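Local coordinates for protein cytosine deaminase (PDB 4R85) that probably catalyses the hydrolytic deamination of cytosine and 5-methylcytosine in an iron(II)-containing amidohydrolase-fold active site, at residues 59-64 / 312-317; 85-90 / 117-122. All coordinates share one frame; numbering follows the deposited sequence.

Contact 1: residues 59-64 / 312-317; sequences LDATLT and DPWYPL. With 17E (5-methylcytosine), chain G.
Thr-64 and Pro-313 meet because the first torsion of Thr-64 (chi1 66°) sets OG1 between its own backbone N and carbonyl carbon, where the hydroxyl faces the proline ring. OG1 lies 3.3 Å from Pro-313 CD, and the two side chains pass each other at a slant. The same hydroxyl donates to the carbonyl of Ala-61, OG1 to O 2.7 Å, reaching that oxygen 21° out of the carbonyl plane; this bond is far shorter than the weak backbone one from Thr-64 N to the same oxygen, and the two together close the type II turn 61-64. The turn presents Ala-61 to the other loop: Ala-61 O rests 3.2 Å from Asp-312 CB, while the methyl, pointing across the contact, touches Pro-313 CD and, at 4.1 Å from CZ3, the edge of the Trp-314 indole.

The second loop is braced by its own carboxylate. With chi1 74°, Asp-312 turns OD2 back over the chain, where Trp-314 N approaches from above the carboxylate plane at 2.9 Å, the bond of an Asx turn, and Tyr-315 N adds a weak one; OD1 is held by Ser-309. The indole that follows is gripped through NE1 by the carbonyl of Leu-76. C6 of 5-methylcytosine lies over the centre of one indole face, 3.4 Å from Trp-314 CE2, the pyrimidine plane being clearly tilted against the indole, and the methyl CM5 sits 3.6 Å from CE3; the opposite face is backed near its rim by Pro-313 CB. Apolar and van der Waals contacts therefore join two loops that follow strands 47-57 and 303-305, the first and last of the barrel, at the substrate pocket of an amidohydrolase (beta/alpha)8 fold.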
loop_
_atom_site.group_PDB
_atom_site.type_symbol
_atom_site.label_atom_id
_atom_site.label_comp_id
_atom_site.label_asym_id
_atom_site.label_seq_id
_atom_site.Cartn_x
_atom_site.Cartn_y
_atom_site.Cartn_z
ATOM N N LEU A 59 -5.352 -0.217 -20.731
ATOM C CA LEU A 59 -6.553 -1.047 -20.869
ATOM C C LEU A 59 -6.433 -2.137 -21.929
ATOM O O LEU A 59 -7.149 -3.134 -21.873
ATOM C CB LEU A 59 -7.785 -0.187 -21.156
ATOM C CG LEU A 59 -8.248 0.670 -19.983
ATOM C CD1 LEU A 59 -9.486 1.464 -20.359
ATOM C CD2 LEU A 59 -8.499 -0.213 -18.761
ATOM N N ASP A 60 -5.547 -1.962 -22.901
ATOM C CA ASP A 60 -5.398 -3.005 -23.914
ATOM C C ASP A 60 -4.786 -4.276 -23.325
ATOM O O ASP A 60 -5.114 -5.385 -23.749
ATOM C CB ASP A 60 -4.629 -2.515 -25.156
ATOM C CG ASP A 60 -3.201 -2.071 -24.850
ATOM O OD1 ASP A 60 -2.387 -2.074 -25.798
ATOM O OD2 ASP A 60 -2.888 -1.721 -23.687
ATOM N N ALA A 61 -3.928 -4.108 -22.321
ATOM C CA ALA A 61 -3.200 -5.235 -21.737
ATOM C C ALA A 61 -3.822 -5.752 -20.445
ATOM O O ALA A 61 -3.389 -6.767 -19.905
ATOM C CB ALA A 61 -1.737 -4.861 -21.500
ATOM N N THR A 62 -4.852 -5.071 -19.957
ATOM C CA THR A 62 -5.433 -5.429 -18.665
ATOM C C THR A 62 -5.979 -6.871 -18.630
ATOM O O THR A 62 -6.514 -7.372 -19.621
ATOM C CB THR A 62 -6.526 -4.414 -18.246
ATOM O OG1 THR A 62 -6.889 -4.636 -16.880
ATOM C CG2 THR A 62 -7.757 -4.566 -19.134
ATOM N N LEU A 63 -5.803 -7.538 -17.491
ATOM C CA LEU A 63 -6.349 -8.879 -17.258
ATOM C C LEU A 63 -5.719 -9.945 -18.158
ATOM O O LEU A 63 -6.363 -10.941 -18.475
ATOM C CB LEU A 63 -7.878 -8.900 -17.411
ATOM C CG LEU A 63 -8.646 -7.772 -16.720
ATOM C CD1 LEU A 63 -10.153 -7.931 -16.898
ATOM C CD2 LEU A 63 -8.282 -7.728 -15.242
ATOM N N THR A 64 -4.474 -9.732 -18.578
ATOM C CA THR A 64 -3.784 -10.713 -19.430
ATOM C C THR A 64 -2.571 -11.325 -18.733
ATOM O O THR A 64 -1.782 -12.028 -19.364
ATOM C CB THR A 64 -3.305 -10.110 -20.779
ATOM O OG1 THR A 64 -2.295 -9.122 -20.548
ATOM C CG2 THR A 64 -4.461 -9.490 -21.554
ATOM N N ASP A 312 -1.694 -7.450 -15.526
ATOM C CA ASP A 312 -1.211 -7.472 -16.897
ATOM C C ASP A 312 0.212 -8.083 -16.959
ATOM O O ASP A 312 0.694 -8.597 -15.938
ATOM C CB ASP A 312 -1.374 -6.060 -17.524
ATOM C CG ASP A 312 -0.350 -5.049 -17.019
ATOM O OD1 ASP A 312 -0.484 -3.857 -17.382
ATOM O OD2 ASP A 312 0.588 -5.418 -16.283
ATOM N N PRO A 313 0.885 -8.054 -18.132
ATOM C CA PRO A 313 2.195 -8.729 -18.141
ATOM C C PRO A 313 3.258 -8.078 -17.236
ATOM O O PRO A 313 4.263 -8.720 -16.950
ATOM C CB PRO A 313 2.641 -8.607 -19.603
ATOM C CG PRO A 313 1.383 -8.421 -20.380
ATOM C CD PRO A 313 0.486 -7.624 -19.490
ATOM N N TRP A 314 3.029 -6.846 -16.786
ATOM C CA TRP A 314 4.014 -6.131 -15.972
ATOM C C TRP A 314 3.718 -6.211 -14.475
ATOM O O TRP A 314 4.627 -6.107 -13.651
ATOM C CB TRP A 314 4.107 -4.658 -16.395
ATOM C CG TRP A 314 4.683 -4.487 -17.754
ATOM C CD1 TRP A 314 6.008 -4.344 -18.077
ATOM C CD2 TRP A 314 3.957 -4.453 -18.990
ATOM N NE1 TRP A 314 6.148 -4.224 -19.444
ATOM C CE2 TRP A 314 4.905 -4.291 -20.026
ATOM C CE3 TRP A 314 2.598 -4.542 -19.320
ATOM C CZ2 TRP A 314 4.533 -4.223 -21.380
ATOM C CZ3 TRP A 314 2.226 -4.475 -20.669
ATOM C CH2 TRP A 314 3.195 -4.320 -21.679
ATOM N N TYR A 315 2.450 -6.395 -14.126
ATOM C CA TYR A 315 2.021 -6.227 -12.742
ATOM C C TYR A 315 0.841 -7.145 -12.421
ATOM O O TYR A 315 -0.216 -7.031 -13.029
ATOM C CB TYR A 315 1.646 -4.756 -12.531
ATOM C CG TYR A 315 1.215 -4.393 -11.128
ATOM C CD1 TYR A 315 -0.133 -4.234 -10.815
ATOM C CD2 TYR A 315 2.153 -4.185 -10.123
ATOM C CE1 TYR A 315 -0.538 -3.873 -9.537
ATOM C CE2 TYR A 315 1.755 -3.822 -8.834
ATOM C CZ TYR A 315 0.412 -3.669 -8.551
ATOM O OH TYR A 315 0.010 -3.316 -7.276
ATOM N N PRO A 316 1.025 -8.076 -11.472
ATOM C CA PRO A 316 0.017 -9.139 -11.312
ATOM C C PRO A 316 -1.181 -8.760 -10.448
ATOM O O PRO A 316 -2.149 -9.524 -10.396
ATOM C CB PRO A 316 0.814 -10.284 -10.661
ATOM C CG PRO A 316 1.909 -9.584 -9.886
ATOM C CD PRO A 316 2.237 -8.316 -10.667
ATOM N N LEU A 317 -1.125 -7.609 -9.789
ATOM C CA LEU A 317 -2.216 -7.198 -8.907
ATOM C C LEU A 317 -3.078 -6.098 -9.536
ATOM O O LEU A 317 -3.117 -5.967 -10.767
ATOM C CB LEU A 317 -1.672 -6.788 -7.535
ATOM C CG LEU A 317 -1.016 -7.943 -6.761
ATOM C CD1 LEU A 317 -0.383 -7.430 -5.468
ATOM C CD2 LEU A 317 -2.030 -9.035 -6.451
HETATM N N1 17E G . 4.619 -0.777 -21.042
HETATM C C2 17E G . 5.581 0.028 -20.592
HETATM O O2 17E G . 6.583 0.421 -21.442
HETATM N N3 17E G . 5.593 0.468 -19.329
HETATM C C4 17E G . 4.627 0.098 -18.472
HETATM N N4 17E G . 4.651 0.573 -17.126
HETATM C C5 17E G . 3.597 -0.743 -18.899
HETATM C C6 17E G . 3.623 -1.171 -20.223
HETATM C CM5 17E G . 2.512 -1.161 -17.959
#

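Contact 2: residues 85-90 / 117-122; sequences QRKASI and HVDVTD
Lys-87 reaches Asp-119 in a salt bridge, NZ to OD1 2.7 Å, the two side chains crossing at about a right angle. The ammonium group comes to the syn side of the carboxylate, 22° out of its plane, and also donates to the backbone O of Thr-121, 3.0 Å from NZ. Bends at chi2 and chi3 (149° and 80°) curl the lysine chain so that CE passes close to both acceptors before NZ bonds to each. A further salt bridge, to Glu-152, adds to the grip on NZ.

In the next shell, Asp-119 is fixed through its other oxygen. Thr-121 OG1 donates to the syn lone pair of OD2 at 2.5 Å, and Thr-121 N bonds to OD2 from above the carboxylate plane, forming an Asx turn at the end of strand 111-119. Trp-83 NE1 bonds to OD1, the oxygen that also takes the lysine. Farther out, one water donates to Lys-87 O and to Asp-122 OD2, 2.7 Å from the water, bridging the Lys-87 backbone to the Asp-122 side chain, whose OD1 bonds to Ser-124. With so many donors converging on it, Asp-119 is probably stabilised as a carboxylate, and Lys-87, facing two acids and a carbonyl, as an ammonium ion.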
loop_
_atom_site.group_PDB
_atom_site.type_symbol
_atom_site.label_atom_id
_atom_site.label_comp_id
_atom_site.label_asym_id
_atom_site.label_seq_id
_atom_site.Cartn_x
_atom_site.Cartn_y
_atom_site.Cartn_z
ATOM N N GLN A 85 4.246 -11.634 -26.956
ATOM C CA GLN A 85 3.647 -12.959 -27.124
ATOM C C GLN A 85 2.123 -12.911 -27.103
ATOM O O GLN A 85 1.454 -13.611 -27.875
ATOM C CB GLN A 85 4.101 -13.889 -26.005
ATOM C CG GLN A 85 5.566 -14.220 -26.012
ATOM C CD GLN A 85 5.928 -15.117 -24.850
ATOM O OE1 GLN A 85 5.925 -14.680 -23.704
ATOM N NE2 GLN A 85 6.214 -16.388 -25.137
ATOM N N ARG A 86 1.584 -12.109 -26.187
ATOM C CA ARG A 86 0.142 -12.008 -25.996
ATOM C C ARG A 86 -0.516 -11.329 -27.193
ATOM O O ARG A 86 -1.660 -11.637 -27.538
ATOM C CB ARG A 86 -0.174 -11.241 -24.705
ATOM C CG ARG A 86 -1.672 -11.126 -24.379
ATOM C CD ARG A 86 -2.363 -12.497 -24.421
ATOM N NE ARG A 86 -3.733 -12.424 -23.916
ATOM C CZ ARG A 86 -4.788 -12.089 -24.655
ATOM N NH1 ARG A 86 -5.995 -12.043 -24.108
ATOM N NH2 ARG A 86 -4.640 -11.787 -25.940
ATOM N N LYS A 87 0.213 -10.408 -27.825
ATOM C CA LYS A 87 -0.325 -9.660 -28.962
ATOM C C LYS A 87 -0.729 -10.541 -30.130
ATOM O O LYS A 87 -1.580 -10.155 -30.930
ATOM C CB LYS A 87 0.661 -8.590 -29.437
ATOM C CG LYS A 87 0.566 -7.309 -28.651
ATOM C CD LYS A 87 1.917 -6.621 -28.589
ATOM C CE LYS A 87 2.229 -5.853 -29.843
ATOM N NZ LYS A 87 3.489 -5.065 -29.669
ATOM N N ALA A 88 -0.123 -11.720 -30.223
ATOM C CA ALA A 88 -0.418 -12.646 -31.311
ATOM C C ALA A 88 -1.839 -13.203 -31.230
ATOM O O ALA A 88 -2.358 -13.713 -32.220
ATOM C CB ALA A 88 0.596 -13.777 -31.330
ATOM N N SER A 89 -2.467 -13.109 -30.059
ATOM C CA SER A 89 -3.844 -13.585 -29.901
ATOM C C SER A 89 -4.842 -12.487 -29.507
ATOM O O SER A 89 -5.967 -12.781 -29.106
ATOM C CB SER A 89 -3.913 -14.746 -28.906
ATOM O OG SER A 89 -3.419 -14.364 -27.640
ATOM N N ILE A 90 -4.431 -11.226 -29.614
ATOM C CA ILE A 90 -5.362 -10.129 -29.374
ATOM C C ILE A 90 -6.415 -10.073 -30.472
ATOM O O ILE A 90 -6.087 -10.132 -31.660
ATOM C CB ILE A 90 -4.655 -8.770 -29.347
ATOM C CG1 ILE A 90 -3.724 -8.672 -28.147
ATOM C CG2 ILE A 90 -5.674 -7.636 -29.297
ATOM C CD1 ILE A 90 -3.030 -7.336 -28.074
ATOM N N HIS A 117 -3.437 4.150 -22.303
ATOM C CA HIS A 117 -2.470 3.965 -23.372
ATOM C C HIS A 117 -2.850 2.696 -24.134
ATOM O O HIS A 117 -3.338 1.733 -23.538
ATOM C CB HIS A 117 -1.045 3.885 -22.801
ATOM C CG HIS A 117 -0.614 5.156 -22.138
ATOM N ND1 HIS A 117 0.293 6.023 -22.707
ATOM C CD2 HIS A 117 -1.023 5.740 -20.986
ATOM C CE1 HIS A 117 0.440 7.079 -21.922
ATOM N NE2 HIS A 117 -0.347 6.930 -20.872
ATOM N N VAL A 118 -2.676 2.716 -25.455
ATOM C CA VAL A 118 -2.924 1.542 -26.284
ATOM C C VAL A 118 -1.718 1.314 -27.177
ATOM O O VAL A 118 -1.285 2.227 -27.866
ATOM C CB VAL A 118 -4.148 1.728 -27.200
ATOM C CG1 VAL A 118 -4.436 0.426 -27.976
ATOM C CG2 VAL A 118 -5.345 2.153 -26.392
ATOM N N ASP A 119 -1.185 0.094 -27.174
ATOM C CA ASP A 119 -0.003 -0.230 -27.966
ATOM C C ASP A 119 -0.340 -0.169 -29.461
ATOM O O ASP A 119 -1.195 -0.911 -29.941
ATOM C CB ASP A 119 0.523 -1.614 -27.558
ATOM C CG ASP A 119 1.773 -2.034 -28.314
ATOM O OD1 ASP A 119 2.183 -3.204 -28.132
ATOM O OD2 ASP A 119 2.354 -1.225 -29.073
ATOM N N VAL A 120 0.319 0.734 -30.186
ATOM C CA VAL A 120 0.075 0.872 -31.624
ATOM C C VAL A 120 1.224 0.287 -32.452
ATOM O O VAL A 120 1.215 0.366 -33.675
ATOM C CB VAL A 120 -0.202 2.336 -32.046
ATOM C CG1 VAL A 120 -1.442 2.875 -31.328
ATOM C CG2 VAL A 120 1.003 3.226 -31.763
ATOM N N THR A 121 2.213 -0.302 -31.785
ATOM C CA THR A 121 3.187 -1.121 -32.502
ATOM C C THR A 121 2.574 -2.509 -32.685
ATOM O O THR A 121 3.059 -3.521 -32.171
ATOM C CB THR A 121 4.574 -1.164 -31.829
ATOM O OG1 THR A 121 4.434 -1.485 -30.440
ATOM C CG2 THR A 121 5.277 0.200 -31.973
ATOM N N ASP A 122 1.468 -2.514 -33.417
ATOM C CA ASP A 122 0.701 -3.712 -33.736
ATOM C C ASP A 122 0.058 -3.391 -35.077
ATOM O O ASP A 122 -0.810 -2.525 -35.168
ATOM C CB ASP A 122 -0.352 -3.984 -32.647
ATOM C CG ASP A 122 -1.153 -5.272 -32.895
ATOM O OD1 ASP A 122 -1.110 -5.805 -34.021
ATOM O OD2 ASP A 122 -1.832 -5.755 -31.956
HETATM O O HOH W 1 -2.748 -8.246 -32.568
#

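Contact 1 is buried at the substrate, whereas contact 2 lies farther from the chain's centre, with Lys-87 and Asp-122 partly exposed; their centres are 12 Å apart. Both belong to the loop end of the same barrel. Contact 1 joins loops from its first and last strands, and contact 2 ties the end of helix 76-87 to the end of the second strand, 111-119. Van der Waals packing, partly of polar atoms on carbon, spans the inner contact, with polar groups bonded inside each loop; charge and water span the outer one. The two meet where Asp-60 OD1 probably accepts from Asp-119 N at 2.8 Å, and again through Trp-83, which touches Ala-61 and Trp-314 and bonds Asp-119.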